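Local structure of piwi domain-containing protein (Vanderwaltozyma polyspora, 5THE) at residues E470-S482 and K487-C499. The protein probably binds a guide RNA and selects RNA targets for cleavage as an Argonaute, of which this chain is the C-terminal lobe with the Piwi domain. Sequence-based numbering, arbitrary orientation.
Sequences EICNNLCYIFGRS and KVPAPVYYADLLC. With nucleotides of chain B.
Phe-479 meets Tyr-493 and Tyr-494 in an aromatic cluster of the RNase H-like Piwi domain, beside the backbone of bound RNA. CG of Phe-479 is anti to its backbone N (chi1 -176°), which carries the ring over helix 490-515. There it lies oblique to the Tyr-493 ring, centroids 4.2 Å apart, while Tyr-494 is slid so far aside that the rings barely overlap. The type I turn from Phe-479 to Ser-482 is held where Gly-480 N donates to Tyr-494 OH at 2.9 Å. At the helix start, Ala-490 N donates to Leu-475 O (2.9 Å, 165°), and Pro-489 CB packs on Leu-475 CB. Next to the cluster, Arg-481 NE and NH2 both donate to OP1 of A4 of chain B, at 2.7 and 2.8 Å, with that oxygen at the guanidinium edge. OP1 of A3 of chain B lies over one guanidinium face and Leu-497 CD1 over the opposite one. A leucine in place of Arg-481 would probably leave OP1 of A4 of chain B without both of these donors and Leu-497 without its flat cover. Lys-487 N donates to OP1 of A5 of chain B. Further out, Asn-246 ND2 bonds the Gly-480 carbonyl, and Ile-549 O accepts from Arg-481 NH1.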
# COMPACT_ATOMS: atom_id res chain seq x y z
N GLU A 470 -0.42 -15.93 -10.30
CA GLU A 470 -0.27 -14.84 -11.25
C GLU A 470 -0.82 -13.55 -10.67
O GLU A 470 -0.20 -12.49 -10.79
CB GLU A 470 -0.96 -15.20 -12.57
CG GLU A 470 -0.65 -14.22 -13.70
CD GLU A 470 -1.27 -14.61 -15.01
OE1 GLU A 470 -1.94 -15.66 -15.10
OE2 GLU A 470 -1.07 -13.85 -15.98
N ILE A 471 -1.99 -13.62 -10.03
CA ILE A 471 -2.59 -12.47 -9.36
C ILE A 471 -1.65 -11.91 -8.30
O ILE A 471 -1.40 -10.70 -8.24
CB ILE A 471 -3.93 -12.88 -8.73
CG1 ILE A 471 -5.01 -12.94 -9.80
CG2 ILE A 471 -4.31 -11.97 -7.58
CD1 ILE A 471 -6.31 -13.15 -9.16
N CYS A 472 -1.18 -12.77 -7.40
CA CYS A 472 -0.28 -12.32 -6.34
C CYS A 472 0.93 -11.64 -6.92
O CYS A 472 1.28 -10.52 -6.53
CB CYS A 472 0.13 -13.51 -5.48
SG CYS A 472 -1.22 -14.06 -4.43
N ASN A 473 1.57 -12.29 -7.90
CA ASN A 473 2.75 -11.70 -8.51
C ASN A 473 2.40 -10.40 -9.22
O ASN A 473 3.08 -9.39 -9.04
CB ASN A 473 3.40 -12.69 -9.48
CG ASN A 473 4.71 -12.16 -10.03
OD1 ASN A 473 5.60 -11.79 -9.26
ND2 ASN A 473 4.82 -12.08 -11.35
N ASN A 474 1.33 -10.40 -10.03
CA ASN A 474 0.93 -9.19 -10.75
C ASN A 474 0.66 -8.04 -9.80
O ASN A 474 1.02 -6.89 -10.07
CB ASN A 474 -0.33 -9.45 -11.60
CG ASN A 474 -0.03 -10.16 -12.90
OD1 ASN A 474 1.10 -10.58 -13.14
ND2 ASN A 474 -1.04 -10.30 -13.73
N LEU A 475 -0.01 -8.32 -8.69
CA LEU A 475 -0.37 -7.24 -7.78
C LEU A 475 0.85 -6.62 -7.11
O LEU A 475 0.72 -5.55 -6.51
CB LEU A 475 -1.35 -7.75 -6.74
CG LEU A 475 -2.79 -7.90 -7.23
CD1 LEU A 475 -3.63 -8.58 -6.18
CD2 LEU A 475 -3.34 -6.53 -7.54
N CYS A 476 2.01 -7.25 -7.21
CA CYS A 476 3.25 -6.67 -6.71
C CYS A 476 3.78 -5.56 -7.60
O CYS A 476 4.62 -4.77 -7.16
CB CYS A 476 4.31 -7.77 -6.56
SG CYS A 476 3.89 -8.93 -5.22
N TYR A 477 3.27 -5.44 -8.82
CA TYR A 477 3.74 -4.45 -9.78
C TYR A 477 2.91 -3.18 -9.79
O TYR A 477 3.19 -2.30 -10.60
CB TYR A 477 3.78 -5.07 -11.19
CG TYR A 477 4.90 -6.06 -11.40
CD1 TYR A 477 4.90 -7.30 -10.75
CD2 TYR A 477 5.96 -5.75 -12.24
CE1 TYR A 477 5.92 -8.21 -10.95
CE2 TYR A 477 6.99 -6.66 -12.45
CZ TYR A 477 6.96 -7.88 -11.80
OH TYR A 477 7.98 -8.76 -12.00
N ILE A 478 1.91 -3.04 -8.93
CA ILE A 478 1.14 -1.80 -8.94
C ILE A 478 1.14 -1.15 -7.56
O ILE A 478 0.11 -0.62 -7.11
CB ILE A 478 -0.30 -2.02 -9.44
CG1 ILE A 478 -0.96 -3.19 -8.72
CG2 ILE A 478 -0.31 -2.25 -10.94
CD1 ILE A 478 -2.32 -3.48 -9.25
N PHE A 479 2.27 -1.18 -6.88
CA PHE A 479 2.43 -0.36 -5.68
C PHE A 479 2.76 1.06 -6.14
O PHE A 479 3.87 1.32 -6.63
CB PHE A 479 3.51 -0.95 -4.79
CG PHE A 479 3.68 -0.25 -3.49
CD1 PHE A 479 2.66 -0.25 -2.54
CD2 PHE A 479 4.87 0.39 -3.19
CE1 PHE A 479 2.84 0.38 -1.32
CE2 PHE A 479 5.04 1.03 -1.98
CZ PHE A 479 4.03 1.03 -1.04
N GLY A 480 1.80 1.96 -6.02
CA GLY A 480 1.84 3.19 -6.79
C GLY A 480 2.89 4.21 -6.38
O GLY A 480 3.06 5.20 -7.09
N ARG A 481 3.61 4.00 -5.27
CA ARG A 481 4.67 4.94 -4.91
C ARG A 481 6.08 4.41 -5.17
O ARG A 481 7.06 5.05 -4.77
CB ARG A 481 4.53 5.38 -3.44
CG ARG A 481 5.04 4.42 -2.39
CD ARG A 481 4.88 4.99 -0.98
NE ARG A 481 5.46 4.11 0.02
CZ ARG A 481 5.30 4.23 1.33
NH1 ARG A 481 4.53 5.19 1.84
NH2 ARG A 481 5.89 3.37 2.14
N SER A 482 6.22 3.30 -5.89
CA SER A 482 7.55 2.84 -6.26
C SER A 482 7.56 2.47 -7.73
O SER A 482 6.51 2.21 -8.33
CB SER A 482 8.00 1.65 -5.40
OG SER A 482 7.35 0.47 -5.81
N LYS A 487 7.56 -6.66 -2.49
CA LYS A 487 7.75 -8.02 -2.02
C LYS A 487 6.44 -8.71 -1.67
O LYS A 487 6.44 -9.91 -1.40
CB LYS A 487 8.70 -8.04 -0.81
CG LYS A 487 8.21 -7.25 0.43
CD LYS A 487 9.38 -7.11 1.42
CE LYS A 487 8.97 -6.46 2.74
NZ LYS A 487 8.36 -5.11 2.57
N VAL A 488 5.33 -7.98 -1.72
CA VAL A 488 4.03 -8.44 -1.25
C VAL A 488 3.00 -7.70 -2.11
O VAL A 488 3.27 -6.58 -2.54
CB VAL A 488 3.89 -8.18 0.26
CG1 VAL A 488 3.58 -6.71 0.56
CG2 VAL A 488 2.92 -9.13 0.90
N PRO A 489 1.83 -8.28 -2.41
CA PRO A 489 0.89 -7.56 -3.30
C PRO A 489 0.54 -6.19 -2.74
O PRO A 489 0.47 -5.99 -1.53
CB PRO A 489 -0.32 -8.49 -3.34
CG PRO A 489 0.30 -9.89 -3.17
CD PRO A 489 1.37 -9.64 -2.11
N ALA A 490 0.32 -5.24 -3.65
CA ALA A 490 0.07 -3.87 -3.24
C ALA A 490 -1.04 -3.72 -2.19
O ALA A 490 -0.88 -2.90 -1.28
CB ALA A 490 -0.24 -3.02 -4.48
N PRO A 491 -2.16 -4.46 -2.25
CA PRO A 491 -3.17 -4.33 -1.19
C PRO A 491 -2.62 -4.56 0.20
O PRO A 491 -3.04 -3.89 1.14
CB PRO A 491 -4.21 -5.40 -1.55
CG PRO A 491 -4.02 -5.64 -2.99
CD PRO A 491 -2.58 -5.43 -3.29
N VAL A 492 -1.70 -5.54 0.34
CA VAL A 492 -1.12 -5.85 1.64
C VAL A 492 -0.24 -4.70 2.09
O VAL A 492 -0.35 -4.21 3.22
CB VAL A 492 -0.33 -7.16 1.57
CG1 VAL A 492 0.51 -7.37 2.86
CG2 VAL A 492 -1.26 -8.33 1.33
N TYR A 493 0.65 -4.25 1.21
CA TYR A 493 1.50 -3.10 1.52
C TYR A 493 0.65 -1.89 1.90
O TYR A 493 0.92 -1.22 2.91
CB TYR A 493 2.38 -2.80 0.30
CG TYR A 493 3.83 -2.44 0.58
CD1 TYR A 493 4.17 -1.39 1.43
CD2 TYR A 493 4.88 -3.11 -0.07
CE1 TYR A 493 5.51 -1.04 1.67
CE2 TYR A 493 6.21 -2.79 0.16
CZ TYR A 493 6.52 -1.75 1.03
OH TYR A 493 7.85 -1.43 1.25
N TYR A 494 -0.39 -1.60 1.12
CA TYR A 494 -1.28 -0.49 1.44
C TYR A 494 -1.92 -0.65 2.82
O TYR A 494 -2.03 0.33 3.57
CB TYR A 494 -2.39 -0.37 0.40
CG TYR A 494 -1.92 0.06 -0.96
CD1 TYR A 494 -0.83 0.92 -1.11
CD2 TYR A 494 -2.57 -0.38 -2.10
CE1 TYR A 494 -0.41 1.33 -2.37
CE2 TYR A 494 -2.16 0.02 -3.37
CZ TYR A 494 -1.07 0.87 -3.49
OH TYR A 494 -0.66 1.27 -4.74
N ALA A 495 -2.39 -1.86 3.14
CA ALA A 495 -3.01 -2.09 4.44
C ALA A 495 -2.01 -1.90 5.56
O ALA A 495 -2.35 -1.34 6.61
CB ALA A 495 -3.63 -3.48 4.50
N ASP A 496 -0.77 -2.38 5.38
CA ASP A 496 0.26 -2.16 6.38
C ASP A 496 0.46 -0.68 6.63
O ASP A 496 0.52 -0.23 7.78
CB ASP A 496 1.59 -2.79 5.95
CG ASP A 496 1.50 -4.28 5.78
OD1 ASP A 496 0.56 -4.89 6.33
OD2 ASP A 496 2.37 -4.83 5.09
N LEU A 497 0.57 0.11 5.55
CA LEU A 497 0.80 1.54 5.68
C LEU A 497 -0.37 2.25 6.35
O LEU A 497 -0.16 3.23 7.06
CB LEU A 497 1.04 2.15 4.30
CG LEU A 497 2.30 1.58 3.64
CD1 LEU A 497 2.41 2.11 2.21
CD2 LEU A 497 3.51 1.99 4.46
N LEU A 498 -1.60 1.79 6.11
CA LEU A 498 -2.73 2.45 6.75
C LEU A 498 -2.74 2.16 8.24
O LEU A 498 -3.03 3.05 9.05
CB LEU A 498 -4.03 2.01 6.08
CG LEU A 498 -5.32 2.54 6.72
CD1 LEU A 498 -5.25 4.05 6.87
CD2 LEU A 498 -6.56 2.13 5.86
N CYS A 499 -2.43 0.92 8.63
CA CYS A 499 -2.25 0.60 10.05
C CYS A 499 -1.19 1.48 10.69
O CYS A 499 -1.35 1.93 11.83
CB CYS A 499 -1.85 -0.86 10.21
SG CYS A 499 -3.19 -1.94 10.55
P A B 4 8.83 2.20 -0.20
OP1 A B 4 7.38 2.15 0.10
OP2 A B 4 9.81 2.67 0.79
O5' A B 4 9.28 0.76 -0.70
C5' A B 4 8.76 0.23 -1.90
C4' A B 4 9.83 -0.34 -2.79
O4' A B 4 10.74 0.71 -3.20
C3' A B 4 10.72 -1.39 -2.16
O3' A B 4 10.08 -2.65 -2.16
C2' A B 4 11.96 -1.32 -3.05
O2' A B 4 11.72 -1.97 -4.29
C1' A B 4 12.04 0.19 -3.31
N9 A B 4 12.87 0.87 -2.32
C8 A B 4 12.51 1.19 -1.03
N7 A B 4 13.45 1.81 -0.36
C5 A B 4 14.48 1.91 -1.27
C6 A B 4 15.74 2.49 -1.15
N6 A B 4 16.14 3.05 -0.01
N1 A B 4 16.54 2.45 -2.24
C2 A B 4 16.08 1.87 -3.37
N3 A B 4 14.90 1.29 -3.61
C4 A B 4 14.15 1.35 -2.49
P A B 5 10.03 -3.56 -0.84
OP1 A B 5 9.18 -4.72 -1.23
OP2 A B 5 9.69 -2.72 0.33
O5' A B 5 11.51 -4.11 -0.71
C5' A B 5 12.07 -4.89 -1.76
C4' A B 5 13.57 -4.94 -1.66
O4' A B 5 14.11 -3.60 -1.80
C3' A B 5 14.11 -5.42 -0.32
O3' A B 5 14.17 -6.83 -0.28
C2' A B 5 15.49 -4.76 -0.25
O2' A B 5 16.42 -5.47 -1.04
C1' A B 5 15.22 -3.43 -0.96
N9 A B 5 14.91 -2.36 -0.00
C8 A B 5 13.71 -2.03 0.56
N7 A B 5 13.80 -1.00 1.38
C5 A B 5 15.14 -0.66 1.33
C6 A B 5 15.87 0.35 1.97
N6 A B 5 15.30 1.21 2.81
N1 A B 5 17.20 0.42 1.70
C2 A B 5 17.75 -0.47 0.84
N3 A B 5 17.16 -1.46 0.17
C4 A B 5 15.85 -1.49 0.48
P A B 3 8.76 7.44 1.17
OP1 A B 3 7.31 7.22 1.49
OP2 A B 3 9.78 7.48 2.26
O5' A B 3 9.24 6.40 0.06
C5' A B 3 8.45 6.17 -1.09
C4' A B 3 9.21 5.39 -2.13
O4' A B 3 10.30 6.17 -2.67
C3' A B 3 9.87 4.12 -1.64
O3' A B 3 8.95 3.07 -1.54
C2' A B 3 10.93 3.89 -2.71
O2' A B 3 10.34 3.34 -3.88
C1' A B 3 11.38 5.32 -3.00
N9 A B 3 12.50 5.66 -2.11
C8 A B 3 12.44 6.03 -0.79
N7 A B 3 13.62 6.20 -0.26
C5 A B 3 14.49 5.92 -1.29
C6 A B 3 15.88 5.92 -1.33
N6 A B 3 16.62 6.25 -0.26
N1 A B 3 16.45 5.59 -2.51
C2 A B 3 15.65 5.27 -3.56
N3 A B 3 14.32 5.22 -3.64
C4 A B 3 13.81 5.56 -2.44
O HOH W 1 -2.11 0.31 -6.73